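PDB 2WW8: CELL WALL surface anchor family protein from Streptococcus pneumoniae, which serves as the adhesin of the pneumococcal pilus and probably recognises host cells through an integrin-like domain that carries a bound magnesium ion. Local coordinates for residues T278-T283 and T314-Y319; Y319-L324 and V332-K337. All blocks are in the same frame, centred on the assembly; numbering follows the deposited sequence.

Contact 1 of 2, residues T278-T283 and T314-Y319; sequences TIFDGT and TNTKDY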
loop_
_atom_site.group_PDB
_atom_site.type_symbol
_atom_site.label_atom_id
_atom_site.label_comp_id
_atom_site.label_asym_id
_atom_site.label_seq_id
_atom_site.Cartn_x
_atom_site.Cartn_y
_atom_site.Cartn_z
ATOM N N THR A 278 -38.470 -16.188 20.814
ATOM C CA THR A 278 -37.980 -15.406 21.954
ATOM C C THR A 278 -36.814 -14.579 21.418
ATOM O O THR A 278 -36.480 -14.649 20.224
ATOM C CB THR A 278 -37.585 -16.262 23.235
ATOM O OG1 THR A 278 -37.212 -15.428 24.364
ATOM C CG2 THR A 278 -36.359 -17.131 22.874
ATOM N N ILE A 279 -36.251 -13.761 22.312
ATOM C CA ILE A 279 -35.064 -13.002 21.974
ATOM C C ILE A 279 -33.867 -13.965 21.938
ATOM O O ILE A 279 -33.618 -14.682 22.899
ATOM C CB ILE A 279 -34.758 -11.871 23.007
ATOM C CG1 ILE A 279 -35.975 -10.960 23.218
ATOM C CG2 ILE A 279 -33.417 -11.200 22.617
ATOM C CD1 ILE A 279 -36.478 -10.447 21.909
ATOM N N PHE A 280 -33.124 -13.989 20.833
ATOM C CA PHE A 280 -32.030 -14.919 20.699
ATOM C C PHE A 280 -30.761 -14.346 21.365
ATOM O O PHE A 280 -29.983 -13.644 20.746
ATOM C CB PHE A 280 -31.794 -15.257 19.195
ATOM C CG PHE A 280 -32.750 -16.258 18.650
ATOM C CD1 PHE A 280 -33.758 -16.812 19.474
ATOM C CD2 PHE A 280 -32.668 -16.672 17.317
ATOM C CE1 PHE A 280 -34.590 -17.785 18.969
ATOM C CE2 PHE A 280 -33.530 -17.653 16.799
ATOM C CZ PHE A 280 -34.480 -18.224 17.661
ATOM N N ASP A 281 -30.589 -14.605 22.655
ATOM C CA ASP A 281 -29.589 -13.942 23.480
ATOM C C ASP A 281 -28.717 -14.924 24.253
ATOM O O ASP A 281 -27.931 -14.529 25.130
ATOM C CB ASP A 281 -30.239 -12.939 24.454
ATOM C CG ASP A 281 -31.107 -13.662 25.501
ATOM O OD1 ASP A 281 -31.207 -14.925 25.496
ATOM O OD2 ASP A 281 -31.694 -12.958 26.342
ATOM N N GLY A 282 -28.835 -16.216 23.948
ATOM C CA GLY A 282 -27.945 -17.180 24.592
ATOM C C GLY A 282 -28.467 -17.823 25.859
ATOM O O GLY A 282 -27.891 -18.803 26.358
ATOM N N THR A 283 -29.553 -17.275 26.392
ATOM C CA THR A 283 -30.100 -17.759 27.663
ATOM C C THR A 283 -30.952 -18.993 27.459
ATOM O O THR A 283 -31.448 -19.295 26.367
ATOM C CB THR A 283 -30.956 -16.704 28.416
ATOM O OG1 THR A 283 -32.062 -16.266 27.583
ATOM C CG2 THR A 283 -30.078 -15.461 28.790
ATOM N N THR A 314 -33.906 -25.222 25.843
ATOM C CA THR A 314 -32.484 -25.182 25.435
ATOM C C THR A 314 -31.941 -23.763 25.575
ATOM O O THR A 314 -32.744 -22.874 25.800
ATOM C CB THR A 314 -32.280 -25.635 23.935
ATOM O OG1 THR A 314 -30.857 -25.692 23.662
ATOM C CG2 THR A 314 -32.892 -24.692 22.911
ATOM N N ASN A 315 -30.637 -23.530 25.411
ATOM C CA ASN A 315 -30.110 -22.164 25.242
ATOM C C ASN A 315 -30.314 -21.731 23.787
ATOM O O ASN A 315 -29.988 -22.459 22.843
ATOM C CB ASN A 315 -28.609 -22.088 25.599
ATOM C CG ASN A 315 -28.352 -22.320 27.091
ATOM O OD1 ASN A 315 -28.557 -23.433 27.551
ATOM N ND2 ASN A 315 -27.930 -21.296 27.844
ATOM N N THR A 316 -30.756 -20.500 23.578
ATOM C CA THR A 316 -30.892 -20.011 22.209
ATOM C C THR A 316 -29.500 -19.650 21.739
ATOM O O THR A 316 -28.500 -19.595 22.503
ATOM C CB THR A 316 -31.855 -18.774 22.146
ATOM O OG1 THR A 316 -31.315 -17.776 23.033
ATOM C CG2 THR A 316 -33.248 -19.147 22.662
ATOM N N LYS A 317 -29.388 -19.415 20.446
ATOM C CA LYS A 317 -28.135 -18.885 19.961
ATOM C C LYS A 317 -28.038 -17.435 20.444
ATOM O O LYS A 317 -29.074 -16.754 20.568
ATOM C CB LYS A 317 -28.170 -18.846 18.417
ATOM C CG LYS A 317 -28.010 -20.183 17.673
ATOM C CD LYS A 317 -26.712 -20.963 18.000
ATOM C CE LYS A 317 -25.517 -20.798 17.118
ATOM N NZ LYS A 317 -24.400 -21.881 17.187
ATOM N N ASP A 318 -26.813 -16.972 20.667
ATOM C CA ASP A 318 -26.633 -15.609 21.072
ATOM C C ASP A 318 -26.385 -14.741 19.841
ATOM O O ASP A 318 -25.238 -14.557 19.435
ATOM C CB ASP A 318 -25.524 -15.483 22.112
ATOM C CG ASP A 318 -25.437 -14.049 22.657
ATOM O OD1 ASP A 318 -26.268 -13.166 22.270
ATOM O OD2 ASP A 318 -24.495 -13.839 23.459
ATOM N N TYR A 319 -27.476 -14.246 19.248
ATOM C CA TYR A 319 -27.332 -13.355 18.097
ATOM C C TYR A 319 -27.689 -11.934 18.504
ATOM O O TYR A 319 -28.066 -11.153 17.642
ATOM C CB TYR A 319 -28.317 -13.855 17.026
ATOM C CG TYR A 319 -27.902 -15.185 16.358
ATOM C CD1 TYR A 319 -26.545 -15.485 16.101
ATOM C CD2 TYR A 319 -28.863 -16.122 15.965
ATOM C CE1 TYR A 319 -26.162 -16.713 15.450
ATOM C CE2 TYR A 319 -28.505 -17.339 15.297
ATOM C CZ TYR A 319 -27.156 -17.597 15.047
ATOM O OH TYR A 319 -26.819 -18.787 14.433
#
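Thr278 meets Thr316 methyl to methyl, CG2 to CG2 at 3.7 Å, while its hydroxyl turns to Lys361. Phe280 comes next, the centre of an inverse gamma turn. Phe280 CD1 rests against Thr316 CB and CG2, and on the other flank of the ring CD2 comes up to the edge of the Tyr319 ring, the two aromatic side chains running side by side. Tyr319 N bonds to Phe280 O at 3.0 Å; the same carbonyl probably also accepts from the hydroxyl of Ser320. At Asp281 the roles divide. The backbone N donates to Thr316 OG1 at 3.3 Å, whereas the carboxylate folds forward into an Asx turn: OD1 takes Thr283 N from above its plane and Thr283 OG1 on its syn lone pair, the latter at 2.6 Å. Gly282 N then reaches the same Thr316 OG1 at 3.1 Å. The Thr316 rotamer (chi1 57°) turns OG1 to the loop and leaves CG2 for Thr278 and Phe280. Gly282 O receives Asn315 ND2 at 2.9 Å, a nearly straight bond (165°) lying in both the carbonyl and the amide plane. At the end of the loop Thr283 O accepts Thr316 N at 3.1 Å. The chemistry illustrates how a loop without regular secondary structure can be fixed by several bonds around one hub: the methyl of Thr316 joins the apolar side, its hydroxyl gathers two successive amides, and its own amide secures the exit toward strand 284-292.

Contact 2 of 2, residues Y319-L324 and V332-K337; sequences YSYLKL and VELKNK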
loop_
_atom_site.group_PDB
_atom_site.type_symbol
_atom_site.label_atom_id
_atom_site.label_comp_id
_atom_site.label_asym_id
_atom_site.label_seq_id
_atom_site.Cartn_x
_atom_site.Cartn_y
_atom_site.Cartn_z
ATOM N N TYR A 319 -27.476 -14.246 19.248
ATOM C CA TYR A 319 -27.332 -13.355 18.097
ATOM C C TYR A 319 -27.689 -11.934 18.504
ATOM O O TYR A 319 -28.066 -11.153 17.642
ATOM C CB TYR A 319 -28.317 -13.855 17.026
ATOM C CG TYR A 319 -27.902 -15.185 16.358
ATOM C CD1 TYR A 319 -26.545 -15.485 16.101
ATOM C CD2 TYR A 319 -28.863 -16.122 15.965
ATOM C CE1 TYR A 319 -26.162 -16.713 15.450
ATOM C CE2 TYR A 319 -28.505 -17.339 15.297
ATOM C CZ TYR A 319 -27.156 -17.597 15.047
ATOM O OH TYR A 319 -26.819 -18.787 14.433
ATOM N N SER A 320 -27.655 -11.605 19.800
ATOM C CA SER A 320 -28.067 -10.245 20.172
ATOM C C SER A 320 -26.887 -9.451 20.740
ATOM O O SER A 320 -25.857 -10.019 21.125
ATOM C CB SER A 320 -29.272 -10.262 21.108
ATOM O OG SER A 320 -30.356 -10.793 20.377
ATOM N N TYR A 321 -26.994 -8.116 20.691
ATOM C CA TYR A 321 -26.041 -7.294 21.388
ATOM C C TYR A 321 -26.822 -6.212 22.097
ATOM O O TYR A 321 -27.129 -5.142 21.531
ATOM C CB TYR A 321 -24.979 -6.778 20.411
ATOM C CG TYR A 321 -23.804 -6.247 21.188
ATOM C CD1 TYR A 321 -23.837 -4.950 21.737
ATOM C CD2 TYR A 321 -22.667 -7.026 21.386
ATOM C CE1 TYR A 321 -22.767 -4.432 22.444
ATOM C CE2 TYR A 321 -21.570 -6.530 22.111
ATOM C CZ TYR A 321 -21.660 -5.250 22.623
ATOM O OH TYR A 321 -20.609 -4.788 23.352
ATOM N N LEU A 322 -27.179 -6.512 23.342
ATOM C CA LEU A 322 -28.301 -5.816 23.976
ATOM C C LEU A 322 -27.844 -4.533 24.695
ATOM O O LEU A 322 -28.483 -4.131 25.667
ATOM C CB LEU A 322 -28.978 -6.706 25.018
ATOM C CG LEU A 322 -29.655 -7.906 24.370
ATOM C CD1 LEU A 322 -30.181 -8.968 25.368
ATOM C CD2 LEU A 322 -30.658 -7.537 23.284
ATOM N N LYS A 323 -26.749 -3.930 24.233
ATOM C CA LYS A 323 -26.190 -2.706 24.791
ATOM C C LYS A 323 -25.879 -1.700 23.659
ATOM O O LYS A 323 -25.191 -2.043 22.647
ATOM C CB LYS A 323 -24.937 -3.099 25.553
ATOM C CG LYS A 323 -24.398 -2.041 26.504
ATOM C CD LYS A 323 -22.993 -2.387 27.025
ATOM C CE LYS A 323 -21.907 -1.674 26.235
ATOM N NZ LYS A 323 -20.605 -2.374 26.407
ATOM N N LEU A 324 -26.460 -0.490 23.774
ATOM C CA LEU A 324 -26.159 0.633 22.857
ATOM C C LEU A 324 -24.677 0.920 23.003
ATOM O O LEU A 324 -24.192 1.109 24.137
ATOM C CB LEU A 324 -26.929 1.900 23.264
ATOM C CG LEU A 324 -28.376 1.889 22.766
ATOM C CD1 LEU A 324 -29.032 3.136 23.325
ATOM C CD2 LEU A 324 -28.394 1.824 21.257
ATOM N N VAL A 332 -17.354 -4.360 16.326
ATOM C CA VAL A 332 -16.842 -5.575 15.684
ATOM C C VAL A 332 -17.530 -6.855 16.221
ATOM O O VAL A 332 -17.867 -7.767 15.483
ATOM C CB VAL A 332 -15.305 -5.712 15.762
ATOM C CG1 VAL A 332 -14.814 -7.149 15.299
ATOM C CG2 VAL A 332 -14.640 -4.605 14.934
ATOM N N GLU A 333 -17.714 -6.886 17.533
ATOM C CA GLU A 333 -18.274 -8.028 18.202
ATOM C C GLU A 333 -19.754 -8.111 17.858
ATOM O O GLU A 333 -20.245 -9.174 17.504
ATOM C CB GLU A 333 -17.989 -7.861 19.693
ATOM C CG GLU A 333 -18.418 -9.068 20.494
ATOM C CD GLU A 333 -18.223 -8.873 22.001
ATOM O OE1 GLU A 333 -17.550 -7.896 22.438
ATOM O OE2 GLU A 333 -18.811 -9.714 22.724
ATOM N N LEU A 334 -20.448 -6.973 17.880
ATOM C CA LEU A 334 -21.860 -6.917 17.527
ATOM C C LEU A 334 -22.107 -7.397 16.081
ATOM O O LEU A 334 -23.005 -8.214 15.817
ATOM C CB LEU A 334 -22.397 -5.523 17.850
ATOM C CG LEU A 334 -23.822 -5.076 17.499
ATOM C CD1 LEU A 334 -24.181 -3.704 18.135
ATOM C CD2 LEU A 334 -24.001 -4.995 15.973
ATOM N N LYS A 335 -21.326 -6.894 15.129
ATOM C CA LYS A 335 -21.507 -7.332 13.742
ATOM C C LYS A 335 -21.221 -8.833 13.625
ATOM O O LYS A 335 -21.858 -9.465 12.818
ATOM C CB LYS A 335 -20.541 -6.595 12.794
ATOM C CG LYS A 335 -20.947 -5.122 12.492
ATOM C CD LYS A 335 -19.814 -4.453 11.799
ATOM C CE LYS A 335 -19.699 -4.859 10.406
ATOM N NZ LYS A 335 -18.447 -4.227 9.882
ATOM N N ASN A 336 -20.267 -9.424 14.352
ATOM C CA ASN A 336 -20.072 -10.893 14.348
ATOM C C ASN A 336 -21.206 -11.703 14.974
ATOM O O ASN A 336 -21.246 -12.937 14.842
ATOM C CB ASN A 336 -18.795 -11.301 15.087
ATOM C CG ASN A 336 -17.525 -10.963 14.298
ATOM O OD1 ASN A 336 -17.556 -10.913 13.067
ATOM N ND2 ASN A 336 -16.417 -10.713 14.988
ATOM N N LYS A 337 -22.093 -11.031 15.696
ATOM C CA LYS A 337 -23.259 -11.700 16.290
ATOM C C LYS A 337 -24.449 -11.688 15.377
ATOM O O LYS A 337 -25.418 -12.446 15.615
ATOM C CB LYS A 337 -23.646 -11.036 17.623
ATOM C CG LYS A 337 -22.592 -11.603 18.594
ATOM C CD LYS A 337 -22.716 -11.039 19.958
ATOM C CE LYS A 337 -23.505 -12.027 20.787
ATOM N NZ LYS A 337 -23.783 -11.355 22.126
#
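Tyr321 and Leu334 make the apolar centre of this contact, their side chains crossing at about a right angle. Leu334 CB lies over one face of the Tyr321 ring, 4.1 Å from the centroid and 27° off the normal, a CH-pi contact. The branch beyond it continues the packing: CG touches Tyr321 CB at 3.6 Å, and Leu334 CD1 lies 3.8 Å from Tyr321 CD1. Tyr321 CB points to the helix, and with CG anti to the backbone N (chi1 -165°) the ring lies under Leu334 CB. Around the rim, Glu333 brings its carboxylate carbon CD to within 4.1 Å of Tyr321 CE2, near the ring plane, with the carboxylate turned almost perpendicular to the ring.

The polar part belongs to Lys337. Its chain bends at chi3, and NZ donates to Ser320 O at 2.7 Å, nearly along the C=O axis. The same ammonium group forms a salt bridge with Asp318, which leaves it shared between a neutral carbonyl and a carboxylate. A weaker backbone element completes the set, a CA-H...O contact from Tyr319 CA to Lys337 O at 3.3 Å.

Tyr321, with Ser320 before it, is thus held to the helix segment 332-337, while Leu334 also packs on strand 269-275 and helix 247-263. Tyr321 bonds through its backbone to Leu272 of that edge strand; the arrangement is consistent with the flank of a von Willebrand factor A fold.

In the fold
Followed from the N terminus, the chain leaves strand 269-275 at the edge of the parallel sheet and enters the loop 278-283. Strand 284-292 and the residues beyond it form an excursion that returns along strand 311-315, where contact 1 closes it. Contact 2 opens immediately afterwards and closes a much shorter loop onto helix 328-337, so the two stand in series, neither nested nor crossed, with Tyr319 as their shared residue. Their centres are 13 Å apart. Apolar packing bridges them as well, Asp281 CB resting on Leu322 CD1. Together they tie the antiparallel excursion and the helix to the edge strand 269-275.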